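Local coordinates for PilO protein (Pseudomonas aeruginosa, PDB 5UVR), which pairs with PilN in the inner-membrane PilM/PilN/PilO/PilP complex needed to assemble a functional type IV pilus, this chain being the core region of PilO, at residues L5-R10 / S57-I62; G44-L49 / F68-V73; T51-V56 / L81-L86; G55-S58 / T64-D67. One frame throughout, in Å; residues are numbered along the deposited sequence.

Contact 1. Residues L5-R10 / S57-I62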
loop_
_atom_site.group_PDB
_atom_site.type_symbol
_atom_site.label_atom_id
_atom_site.label_comp_id
_atom_site.label_asym_id
_atom_site.label_seq_id
_atom_site.Cartn_x
_atom_site.Cartn_y
_atom_site.Cartn_z
ATOM N N LEU A 5 2.697 3.313 -6.814
ATOM C CA LEU A 5 3.330 2.100 -7.337
ATOM C C LEU A 5 4.779 2.371 -7.738
ATOM O O LEU A 5 5.684 1.603 -7.397
ATOM C CB LEU A 5 2.517 1.567 -8.521
ATOM C CG LEU A 5 2.977 0.306 -9.258
ATOM C CD1 LEU A 5 2.934 -0.896 -8.344
ATOM C CD2 LEU A 5 2.122 0.067 -10.493
ATOM N N GLU A 6 5.022 3.487 -8.428
ATOM C CA GLU A 6 6.376 3.843 -8.847
ATOM C C GLU A 6 7.254 4.211 -7.661
ATOM O O GLU A 6 8.446 3.891 -7.650
ATOM C CB GLU A 6 6.344 5.009 -9.837
ATOM C CG GLU A 6 5.939 4.632 -11.244
ATOM C CD GLU A 6 4.520 4.124 -11.317
ATOM O OE1 GLU A 6 3.663 4.648 -10.567
ATOM O OE2 GLU A 6 4.264 3.190 -12.112
ATOM N N ASP A 7 6.702 4.922 -6.673
ATOM C CA ASP A 7 7.501 5.303 -5.507
ATOM C C ASP A 7 8.073 4.073 -4.823
ATOM O O ASP A 7 9.251 4.055 -4.447
ATOM C CB ASP A 7 6.664 6.107 -4.511
ATOM C CG ASP A 7 6.528 7.563 -4.892
ATOM O OD1 ASP A 7 7.302 8.048 -5.750
ATOM O OD2 ASP A 7 5.646 8.236 -4.319
ATOM N N ILE A 8 7.245 3.040 -4.657
ATOM C CA ILE A 8 7.694 1.781 -4.066
ATOM C C ILE A 8 8.833 1.181 -4.888
ATOM O O ILE A 8 9.845 0.720 -4.344
ATOM C CB ILE A 8 6.508 0.805 -3.953
ATOM C CG1 ILE A 8 5.430 1.369 -3.031
ATOM C CG2 ILE A 8 6.966 -0.585 -3.490
ATOM C CD1 ILE A 8 4.113 0.621 -3.113
ATOM N N THR A 9 8.686 1.186 -6.215
ATOM C CA THR A 9 9.668 0.510 -7.056
ATOM C C THR A 9 10.902 1.375 -7.302
ATOM O O THR A 9 12.020 0.855 -7.362
ATOM C CB THR A 9 9.032 0.090 -8.383
ATOM O OG1 THR A 9 8.630 1.249 -9.118
ATOM C CG2 THR A 9 7.816 -0.805 -8.134
ATOM N N ARG A 10 10.727 2.691 -7.448
ATOM C CA ARG A 10 11.882 3.561 -7.662
ATOM C C ARG A 10 12.791 3.583 -6.441
ATOM O O ARG A 10 14.017 3.483 -6.571
ATOM C CB ARG A 10 11.431 4.983 -8.008
ATOM C CG ARG A 10 12.564 6.008 -7.970
ATOM C CD ARG A 10 12.079 7.405 -8.334
ATOM N NE ARG A 10 10.910 7.806 -7.551
ATOM C CZ ARG A 10 10.964 8.441 -6.384
ATOM N NH1 ARG A 10 12.137 8.756 -5.845
ATOM N NH2 ARG A 10 9.840 8.758 -5.752
ATOM N N SER A 57 5.315 4.853 4.848
ATOM C CA SER A 57 4.945 5.945 5.738
ATOM C C SER A 57 5.911 7.118 5.648
ATOM O O SER A 57 5.535 8.241 5.995
ATOM C CB SER A 57 4.882 5.431 7.184
ATOM O OG SER A 57 3.930 4.382 7.340
ATOM N N SER A 58 7.149 6.879 5.220
ATOM C CA SER A 58 8.182 7.900 5.166
ATOM C C SER A 58 8.292 8.572 3.803
ATOM O O SER A 58 9.141 9.451 3.632
ATOM C CB SER A 58 9.529 7.282 5.551
ATOM O OG SER A 58 9.422 6.676 6.825
ATOM N N LEU A 59 7.470 8.183 2.838
ATOM C CA LEU A 59 7.510 8.830 1.533
ATOM C C LEU A 59 7.105 10.297 1.665
ATOM O O LEU A 59 6.224 10.633 2.468
ATOM C CB LEU A 59 6.580 8.112 0.551
ATOM C CG LEU A 59 6.963 6.675 0.183
ATOM C CD1 LEU A 59 5.822 6.010 -0.564
ATOM C CD2 LEU A 59 8.245 6.655 -0.630
ATOM N N PRO A 60 7.699 11.170 0.935
ATOM C CA PRO A 60 7.372 12.604 1.039
ATOM C C PRO A 60 6.085 12.962 0.297
ATOM O O PRO A 60 6.067 13.802 -0.602
ATOM C CB PRO A 60 8.611 13.268 0.427
ATOM C CG PRO A 60 9.080 12.303 -0.592
ATOM C CD PRO A 60 8.781 10.915 -0.036
ATOM N N ARG A 61 4.992 12.320 0.690
ATOM C CA ARG A 61 3.693 12.580 0.085
ATOM C C ARG A 61 2.627 12.037 1.021
ATOM O O ARG A 61 2.901 11.199 1.879
ATOM C CB ARG A 61 3.579 11.931 -1.296
ATOM C CG ARG A 61 3.489 10.421 -1.227
ATOM C CD ARG A 61 3.594 9.772 -2.612
ATOM N NE ARG A 61 2.544 10.211 -3.530
ATOM C CZ ARG A 61 2.548 9.951 -4.833
ATOM N NH1 ARG A 61 3.550 9.269 -5.360
ATOM N NH2 ARG A 61 1.559 10.384 -5.609
ATOM N N ILE A 62 1.402 12.522 0.860
ATOM C CA ILE A 62 0.317 12.044 1.707
ATOM C C ILE A 62 -0.133 10.681 1.196
ATOM O O ILE A 62 -0.697 10.569 0.102
ATOM C CB ILE A 62 -0.857 13.027 1.747
ATOM C CG1 ILE A 62 -0.413 14.355 2.365
ATOM C CG2 ILE A 62 -1.978 12.420 2.569
ATOM C CD1 ILE A 62 -1.522 15.445 2.320
#
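Asp7 of helix 4-10 meets Leu59 and Arg61 of the loop that follows helix 46-57. Its CB points at the loop and lies 4.0 Å from Leu59 CD1, an apolar contact at the side chain's root, before the charged end. Further out, the two carboxylate oxygens go to different arginines. OD2 accepts from Arg61 NH1 at 2.6 Å, with an N-H...O angle of 161°. OD1 accepts from Arg10 NH2, one helical turn on, also at 2.6 Å. The two donors come from opposite sides of the carboxylate plane, each well out of it. Arg61 offers NH1 at the edge of its own guanidinium, and the two flat groups are turned 66° apart. This is a single-bond bridge, not a flat two-pronged one. Arg61 CG sits between the backbone N and the carbonyl carbon (chi1 71°), and the chain then bends at chi3, bringing NH1 over to the helix. NH1 also donates to Pro2 O, so the N-terminal segment is held by the same group. Asp7 is buried, and the two arginines probably stabilise its negative charge. The result is a three-residue salt-bridge network, Arg10-Asp7-Arg61, joining the N-terminal helix to the inverse gamma turn centred on Pro60.

Contact 2. Residues G44-L49 / F68-V73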
loop_
_atom_site.group_PDB
_atom_site.type_symbol
_atom_site.label_atom_id
_atom_site.label_comp_id
_atom_site.label_asym_id
_atom_site.label_seq_id
_atom_site.Cartn_x
_atom_site.Cartn_y
_atom_site.Cartn_z
ATOM N N GLY A 44 5.688 -12.063 3.964
ATOM C CA GLY A 44 7.025 -11.917 4.512
ATOM C C GLY A 44 6.999 -12.117 6.015
ATOM O O GLY A 44 5.954 -12.398 6.609
ATOM N N GLY A 45 8.174 -11.972 6.624
ATOM C CA GLY A 45 8.264 -11.967 8.070
ATOM C C GLY A 45 7.831 -10.636 8.662
ATOM O O GLY A 45 7.729 -9.611 7.974
ATOM N N TYR A 46 7.577 -10.644 9.971
ATOM C CA TYR A 46 7.162 -9.408 10.646
ATOM C C TYR A 46 8.130 -8.262 10.398
ATOM O O TYR A 46 7.707 -7.123 10.150
ATOM C CB TYR A 46 7.043 -9.634 12.152
ATOM C CG TYR A 46 5.866 -10.464 12.581
ATOM C CD1 TYR A 46 4.580 -9.937 12.581
ATOM C CD2 TYR A 46 6.044 -11.767 13.024
ATOM C CE1 TYR A 46 3.500 -10.711 12.984
ATOM C CE2 TYR A 46 4.980 -12.534 13.427
ATOM C CZ TYR A 46 3.717 -12.006 13.411
ATOM O OH TYR A 46 2.663 -12.788 13.814
ATOM N N HIS A 47 9.430 -8.537 10.497
ATOM C CA HIS A 47 10.438 -7.495 10.368
ATOM C C HIS A 47 10.389 -6.851 8.987
ATOM O O HIS A 47 10.334 -5.627 8.858
ATOM C CB HIS A 47 11.819 -8.090 10.628
ATOM C CG HIS A 47 12.889 -7.070 10.850
ATOM N ND1 HIS A 47 14.170 -7.416 11.217
ATOM C CD2 HIS A 47 12.866 -5.716 10.792
ATOM C CE1 HIS A 47 14.896 -6.321 11.357
ATOM N NE2 HIS A 47 14.127 -5.276 11.106
ATOM N N ASP A 48 10.431 -7.668 7.935
ATOM C CA ASP A 48 10.403 -7.101 6.590
ATOM C C ASP A 48 9.077 -6.408 6.288
ATOM O O ASP A 48 9.049 -5.395 5.575
ATOM C CB ASP A 48 10.691 -8.209 5.578
ATOM C CG ASP A 48 12.108 -8.721 5.671
ATOM O OD1 ASP A 48 13.052 -7.906 5.802
ATOM O OD2 ASP A 48 12.289 -9.950 5.623
ATOM N N LEU A 49 7.971 -6.934 6.798
ATOM C CA LEU A 49 6.696 -6.256 6.601
ATOM C C LEU A 49 6.684 -4.914 7.313
ATOM O O LEU A 49 6.197 -3.909 6.765
ATOM C CB LEU A 49 5.564 -7.142 7.096
ATOM C CG LEU A 49 5.294 -8.381 6.232
ATOM C CD1 LEU A 49 4.421 -9.376 6.981
ATOM C CD2 LEU A 49 4.592 -7.944 4.940
ATOM N N PHE A 68 -6.050 -2.876 7.219
ATOM C CA PHE A 68 -4.860 -3.664 7.514
ATOM C C PHE A 68 -5.262 -5.057 7.987
ATOM O O PHE A 68 -6.075 -5.207 8.903
ATOM C CB PHE A 68 -4.022 -2.947 8.573
ATOM C CG PHE A 68 -2.655 -3.528 8.794
ATOM C CD1 PHE A 68 -2.491 -4.730 9.463
ATOM C CD2 PHE A 68 -1.529 -2.845 8.372
ATOM C CE1 PHE A 68 -1.227 -5.261 9.689
ATOM C CE2 PHE A 68 -0.267 -3.363 8.593
ATOM C CZ PHE A 68 -0.117 -4.576 9.253
ATOM N N GLU A 69 -4.695 -6.075 7.354
ATOM C CA GLU A 69 -4.947 -7.465 7.699
ATOM C C GLU A 69 -3.613 -8.197 7.730
ATOM O O GLU A 69 -2.749 -7.955 6.882
ATOM C CB GLU A 69 -5.897 -8.118 6.683
ATOM C CG GLU A 69 -6.153 -9.597 6.901
ATOM C CD GLU A 69 -7.350 -9.858 7.790
ATOM O OE1 GLU A 69 -8.240 -8.981 7.862
ATOM O OE2 GLU A 69 -7.402 -10.939 8.419
ATOM N N ILE A 70 -3.427 -9.067 8.718
ATOM C CA ILE A 70 -2.232 -9.904 8.741
ATOM C C ILE A 70 -2.598 -11.252 9.344
ATOM O O ILE A 70 -3.276 -11.331 10.374
ATOM C CB ILE A 70 -1.060 -9.245 9.493
ATOM C CG1 ILE A 70 0.199 -10.095 9.362
ATOM C CG2 ILE A 70 -1.403 -9.042 10.944
ATOM C CD1 ILE A 70 1.451 -9.376 9.796
ATOM N N LYS A 71 -2.178 -12.310 8.669
ATOM C CA LYS A 71 -2.449 -13.663 9.122
ATOM C C LYS A 71 -1.284 -14.524 8.685
ATOM O O LYS A 71 -0.702 -14.276 7.629
ATOM C CB LYS A 71 -3.762 -14.206 8.539
ATOM N N PRO A 72 -0.908 -15.525 9.484
ATOM C CA PRO A 72 0.112 -16.476 9.027
ATOM C C PRO A 72 -0.362 -17.228 7.795
ATOM O O PRO A 72 -1.547 -17.530 7.644
ATOM C CB PRO A 72 0.286 -17.414 10.230
ATOM C CG PRO A 72 -0.161 -16.596 11.414
ATOM C CD PRO A 72 -1.265 -15.711 10.898
ATOM N N VAL A 73 0.580 -17.523 6.898
ATOM C CA VAL A 73 0.214 -18.224 5.672
ATOM C C VAL A 73 -0.057 -19.696 5.954
ATOM O O VAL A 73 -0.833 -20.341 5.240
ATOM C CB VAL A 73 1.309 -18.044 4.604
ATOM C CG1 VAL A 73 1.585 -16.570 4.385
ATOM C CG2 VAL A 73 2.583 -18.774 5.006
#
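The Tyr46 ring is the flat group here, and the methyl CD1 of Ile70 approaches it obliquely. The touching ring atom is CE1, 4.0 Å from Ile70 CD1. The two side chains cross at about a right angle. Leu81 of strand 81-86 touches both Tyr46 and Ile70.

The same Ile70 methyl meets a second residue of the helix. Leu49 CD1 lies 4.1 Å from Ile70 CD1, and these side chains pass at a slant. Ile70 therefore reaches two residues almost one helical turn apart with one atom. It can do so because its chain is extended: CG1 stands opposite the backbone N (chi1 -174°), and chi2 is extended as well, which sends CD1 straight out from strand 66-72 to the helix. Tyr46 starts at a slant to the strand, and its ring end comes nearer.

Gly45 is the N-cap residue, so the contact sits at the first turn of helix 46-57. Leu49 is buried and also packs on Val42 and Leu17, while Tyr46 is on the surface.

No hydrogen bond crosses between the two segments. Carbon-to-carbon packing joins the start of the helix to the strand, so the contact probably rests on shape fit and the covering of apolar groups.

Contact 3. Residues T51-V56 / L81-L86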
loop_
_atom_site.group_PDB
_atom_site.type_symbol
_atom_site.label_atom_id
_atom_site.label_comp_id
_atom_site.label_asym_id
_atom_site.label_seq_id
_atom_site.Cartn_x
_atom_site.Cartn_y
_atom_site.Cartn_z
ATOM N N THR A 51 9.305 -3.026 8.057
ATOM C CA THR A 51 10.187 -2.120 7.331
ATOM C C THR A 51 9.476 -1.539 6.118
ATOM O O THR A 51 9.610 -0.344 5.817
ATOM C CB THR A 51 11.462 -2.856 6.916
ATOM O OG1 THR A 51 12.169 -3.261 8.094
ATOM C CG2 THR A 51 12.365 -1.962 6.104
ATOM N N PHE A 52 8.701 -2.371 5.426
ATOM C CA PHE A 52 7.904 -1.895 4.293
ATOM C C PHE A 52 6.890 -0.830 4.720
ATOM O O PHE A 52 6.776 0.224 4.080
ATOM C CB PHE A 52 7.202 -3.080 3.636
ATOM C CG PHE A 52 6.278 -2.691 2.507
ATOM C CD1 PHE A 52 6.791 -2.211 1.318
ATOM C CD2 PHE A 52 4.908 -2.843 2.628
ATOM C CE1 PHE A 52 5.944 -1.861 0.265
ATOM C CE2 PHE A 52 4.055 -2.492 1.581
ATOM C CZ PHE A 52 4.584 -2.001 0.400
ATOM N N VAL A 53 6.112 -1.098 5.775
ATOM C CA VAL A 53 5.113 -0.124 6.223
ATOM C C VAL A 53 5.781 1.198 6.602
ATOM O O VAL A 53 5.298 2.286 6.252
ATOM C CB VAL A 53 4.289 -0.709 7.388
ATOM C CG1 VAL A 53 3.398 0.380 8.015
ATOM C CG2 VAL A 53 3.433 -1.864 6.915
ATOM N N SER A 54 6.919 1.129 7.294
ATOM C CA SER A 54 7.652 2.348 7.627
ATOM C C SER A 54 8.160 3.044 6.375
ATOM O O SER A 54 8.171 4.275 6.303
ATOM C CB SER A 54 8.818 2.026 8.556
ATOM O OG SER A 54 8.317 1.707 9.834
ATOM N N GLY A 55 8.602 2.274 5.387
ATOM C CA GLY A 55 9.063 2.881 4.151
ATOM C C GLY A 55 7.965 3.658 3.458
ATOM O O GLY A 55 8.169 4.793 3.023
ATOM N N VAL A 56 6.780 3.059 3.347
ATOM C CA VAL A 56 5.673 3.762 2.708
ATOM C C VAL A 56 5.306 4.991 3.523
ATOM O O VAL A 56 5.068 6.073 2.975
ATOM C CB VAL A 56 4.470 2.820 2.528
ATOM C CG1 VAL A 56 3.249 3.587 2.026
ATOM C CG2 VAL A 56 4.832 1.692 1.563
ATOM N N LEU A 81 3.965 -14.316 7.103
ATOM C CA LEU A 81 2.642 -13.735 7.244
ATOM C C LEU A 81 2.179 -13.192 5.903
ATOM O O LEU A 81 2.993 -12.759 5.083
ATOM C CB LEU A 81 2.637 -12.592 8.270
ATOM C CG LEU A 81 3.024 -12.811 9.739
ATOM C CD1 LEU A 81 2.158 -13.878 10.378
ATOM C CD2 LEU A 81 4.511 -13.135 9.920
ATOM N N ARG A 82 0.869 -13.210 5.690
ATOM C CA ARG A 82 0.259 -12.529 4.557
ATOM C C ARG A 82 -0.375 -11.238 5.058
ATOM O O ARG A 82 -1.295 -11.274 5.883
ATOM C CB ARG A 82 -0.775 -13.412 3.862
ATOM C CG ARG A 82 -1.564 -12.682 2.769
ATOM C CD ARG A 82 -2.427 -13.651 1.985
ATOM N NE ARG A 82 -1.606 -14.647 1.307
ATOM C CZ ARG A 82 -1.522 -15.932 1.655
ATOM N NH1 ARG A 82 -2.227 -16.394 2.679
ATOM N NH2 ARG A 82 -0.740 -16.755 0.969
ATOM N N MET A 83 0.124 -10.113 4.568
ATOM C CA MET A 83 -0.385 -8.791 4.921
ATOM C C MET A 83 -1.167 -8.203 3.753
ATOM O O MET A 83 -0.658 -8.152 2.630
ATOM C CB MET A 83 0.755 -7.849 5.303
ATOM C CG MET A 83 0.264 -6.489 5.787
ATOM S SD MET A 83 1.607 -5.382 6.239
ATOM C CE MET A 83 2.093 -4.813 4.615
ATOM N N SER A 84 -2.396 -7.763 4.019
ATOM C CA SER A 84 -3.215 -7.045 3.047
ATOM C C SER A 84 -3.429 -5.624 3.543
ATOM O O SER A 84 -3.703 -5.413 4.726
ATOM C CB SER A 84 -4.580 -7.711 2.842
ATOM O OG SER A 84 -4.468 -8.891 2.070
ATOM N N ILE A 85 -3.316 -4.653 2.641
ATOM C CA ILE A 85 -3.475 -3.258 3.028
ATOM C C ILE A 85 -3.963 -2.471 1.819
ATOM O O ILE A 85 -3.631 -2.785 0.673
ATOM C CB ILE A 85 -2.149 -2.709 3.610
ATOM C CG1 ILE A 85 -2.371 -1.413 4.385
ATOM C CG2 ILE A 85 -1.126 -2.474 2.532
ATOM C CD1 ILE A 85 -1.214 -1.100 5.296
ATOM N N LEU A 86 -4.790 -1.463 2.074
ATOM C CA LEU A 86 -5.268 -0.571 1.030
ATOM C C LEU A 86 -4.606 0.779 1.252
ATOM O O LEU A 86 -4.769 1.379 2.319
ATOM C CB LEU A 86 -6.791 -0.443 1.052
ATOM C CG LEU A 86 -7.400 0.567 0.077
ATOM C CD1 LEU A 86 -7.402 -0.002 -1.335
ATOM C CD2 LEU A 86 -8.802 0.961 0.507
#
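Met83 CE is the atom that reaches the helix, and it meets two side chains at once. It lies 4.0 Å from Phe52 CD2, at the edge of the ring and near its plane. It is equally far, 4.0 Å, from Val53 CG2. The sulfur is also close to this valine: Val53 CG2 to Met83 SD is 4.0 Å.

The Met83 chain runs out extended from the strand through CG and SD, then turns at chi3 (80°), which brings CE round to the Phe52 edge. In Val53, CG2 is the branch beside the backbone N, and it faces the thioether.

In the next shell, Val56 CG2 sits 3.8 Å above one face of the Phe52 ring, off-centre toward the rim. Phe52 also packs on Ile40 and Leu17. Met83 is flanked by Val42 on one neighbouring strand and Phe68 on the other, and Leu49 of the helix touches it too. Backbone bonds to strand 33-44 hold Met83 and Ile85 in the sheet.

Phe52 and Met83 are buried. The helix thus lies on the sheet of this modified ferredoxin fold through a methionine end and hydrocarbon groups. No hydrogen bond joins the segments, so the contact probably rests on dispersion and the burial of apolar surface.

Contact 4. Residues G55-S58 / T64-D67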
loop_
_atom_site.group_PDB
_atom_site.type_symbol
_atom_site.label_atom_id
_atom_site.label_comp_id
_atom_site.label_asym_id
_atom_site.label_seq_id
_atom_site.Cartn_x
_atom_site.Cartn_y
_atom_site.Cartn_z
ATOM N N GLY A 55 8.602 2.274 5.387
ATOM C CA GLY A 55 9.063 2.881 4.151
ATOM C C GLY A 55 7.965 3.658 3.458
ATOM O O GLY A 55 8.169 4.793 3.023
ATOM N N VAL A 56 6.780 3.059 3.347
ATOM C CA VAL A 56 5.673 3.762 2.708
ATOM C C VAL A 56 5.306 4.991 3.523
ATOM O O VAL A 56 5.068 6.073 2.975
ATOM C CB VAL A 56 4.470 2.820 2.528
ATOM C CG1 VAL A 56 3.249 3.587 2.026
ATOM C CG2 VAL A 56 4.832 1.692 1.563
ATOM N N SER A 57 5.315 4.853 4.848
ATOM C CA SER A 57 4.945 5.945 5.738
ATOM C C SER A 57 5.911 7.118 5.648
ATOM O O SER A 57 5.535 8.241 5.995
ATOM C CB SER A 57 4.882 5.431 7.184
ATOM O OG SER A 57 3.930 4.382 7.340
ATOM N N SER A 58 7.149 6.879 5.220
ATOM C CA SER A 58 8.182 7.900 5.166
ATOM C C SER A 58 8.292 8.572 3.803
ATOM O O SER A 58 9.141 9.451 3.632
ATOM C CB SER A 58 9.529 7.282 5.551
ATOM O OG SER A 58 9.422 6.676 6.825
ATOM N N THR A 64 -2.458 7.512 2.798
ATOM C CA THR A 64 -3.216 6.952 3.904
ATOM C C THR A 64 -3.303 5.439 3.733
ATOM O O THR A 64 -3.238 4.917 2.611
ATOM C CB THR A 64 -4.618 7.566 4.023
ATOM O OG1 THR A 64 -5.377 7.280 2.845
ATOM C CG2 THR A 64 -4.532 9.074 4.217
ATOM N N LEU A 65 -3.389 4.732 4.857
ATOM C CA LEU A 65 -3.405 3.272 4.866
ATOM C C LEU A 65 -4.678 2.781 5.541
ATOM O O LEU A 65 -5.132 3.367 6.529
ATOM C CB LEU A 65 -2.168 2.703 5.583
ATOM C CG LEU A 65 -0.794 3.233 5.155
ATOM C CD1 LEU A 65 0.310 2.620 6.022
ATOM C CD2 LEU A 65 -0.508 2.930 3.681
ATOM N N HIS A 66 -5.254 1.700 5.012
ATOM C CA HIS A 66 -6.574 1.247 5.429
ATOM C C HIS A 66 -6.641 -0.269 5.383
ATOM O O HIS A 66 -5.837 -0.922 4.721
ATOM C CB HIS A 66 -7.665 1.818 4.529
ATOM C CG HIS A 66 -7.488 3.272 4.244
ATOM N ND1 HIS A 66 -8.149 4.250 4.957
ATOM C CD2 HIS A 66 -6.682 3.920 3.370
ATOM C CE1 HIS A 66 -7.778 5.437 4.514
ATOM N NE2 HIS A 66 -6.883 5.266 3.557
ATOM N N ASP A 67 -7.631 -0.817 6.089
ATOM C CA ASP A 67 -8.012 -2.229 5.956
ATOM C C ASP A 67 -6.832 -3.166 6.187
ATOM O O ASP A 67 -6.629 -4.134 5.446
ATOM C CB ASP A 67 -8.643 -2.487 4.590
ATOM C CG ASP A 67 -9.892 -1.688 4.375
ATOM O OD1 ASP A 67 -10.595 -1.395 5.365
ATOM O OD2 ASP A 67 -10.167 -1.333 3.213
#
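Leu65 and Val56 cross at a slant, branch against branch. The CD2 methyl of Leu65 lies 4.2 Å from Val56 CG1. Both side chains leave their backbones toward the opposite segment. Val56 CG1 stands opposite its own backbone N (chi1 173°), on the side where the leucine arrives. The other leucine methyl, CD1, goes to Ser57, where Ser57 OG is 4.2 Å away. The fork of Leu65 thus spans two consecutive residues of the last helical turn, one buried and one on the surface.

The contact to Ser57 is only packing against a hydroxyl. The polar partner of Ser57 OG is Val53 O, one turn back in the helix, so the hydroxyl is tied to its own helix.

In the modified ferredoxin fold, this is where the chain leaves helix 46-57 and turns back into edge strand 66-72. Leu65 lies just before that strand, and it also packs on Ile85 of the adjacent strand and on Ala87. Val56 has Val63 as a further neighbour.

Thr64 and His66 flank Leu65 and are bonded to each other. Thr64 OG1 lies 2.6 Å from His66 NE2, in the plane of the imidazole at its edge; either group could be the donor. Thr64 OG1 also bonds to Tyr90 OH. His66 pairs through its backbone with Leu86 of strand 81-86.

From the N terminus, helix 4-10 is met first. Contact 1 closes a long loop by tying it to 57-62, where the chain runs on from helix 46-57. Contacts 2 and 3 start within that loop and end after it, so each crosses contact 1. They also cross each other: 44-49 pairs with 68-73, and 51-56 with 81-86. Contact 4 closes the short turn between 55-58 and 64-67, begins on the stretch where contact 1 ends, lies within the span of contact 2, and shares Gly55 and Val56 with contact 3. Contacts 2, 3 and 4 lay helix 46-57 along neighbouring strands 66-72 and 81-86. Ile8 CG2 packs 4.1 Å from Phe52 CE1, linking contacts 1 and 3.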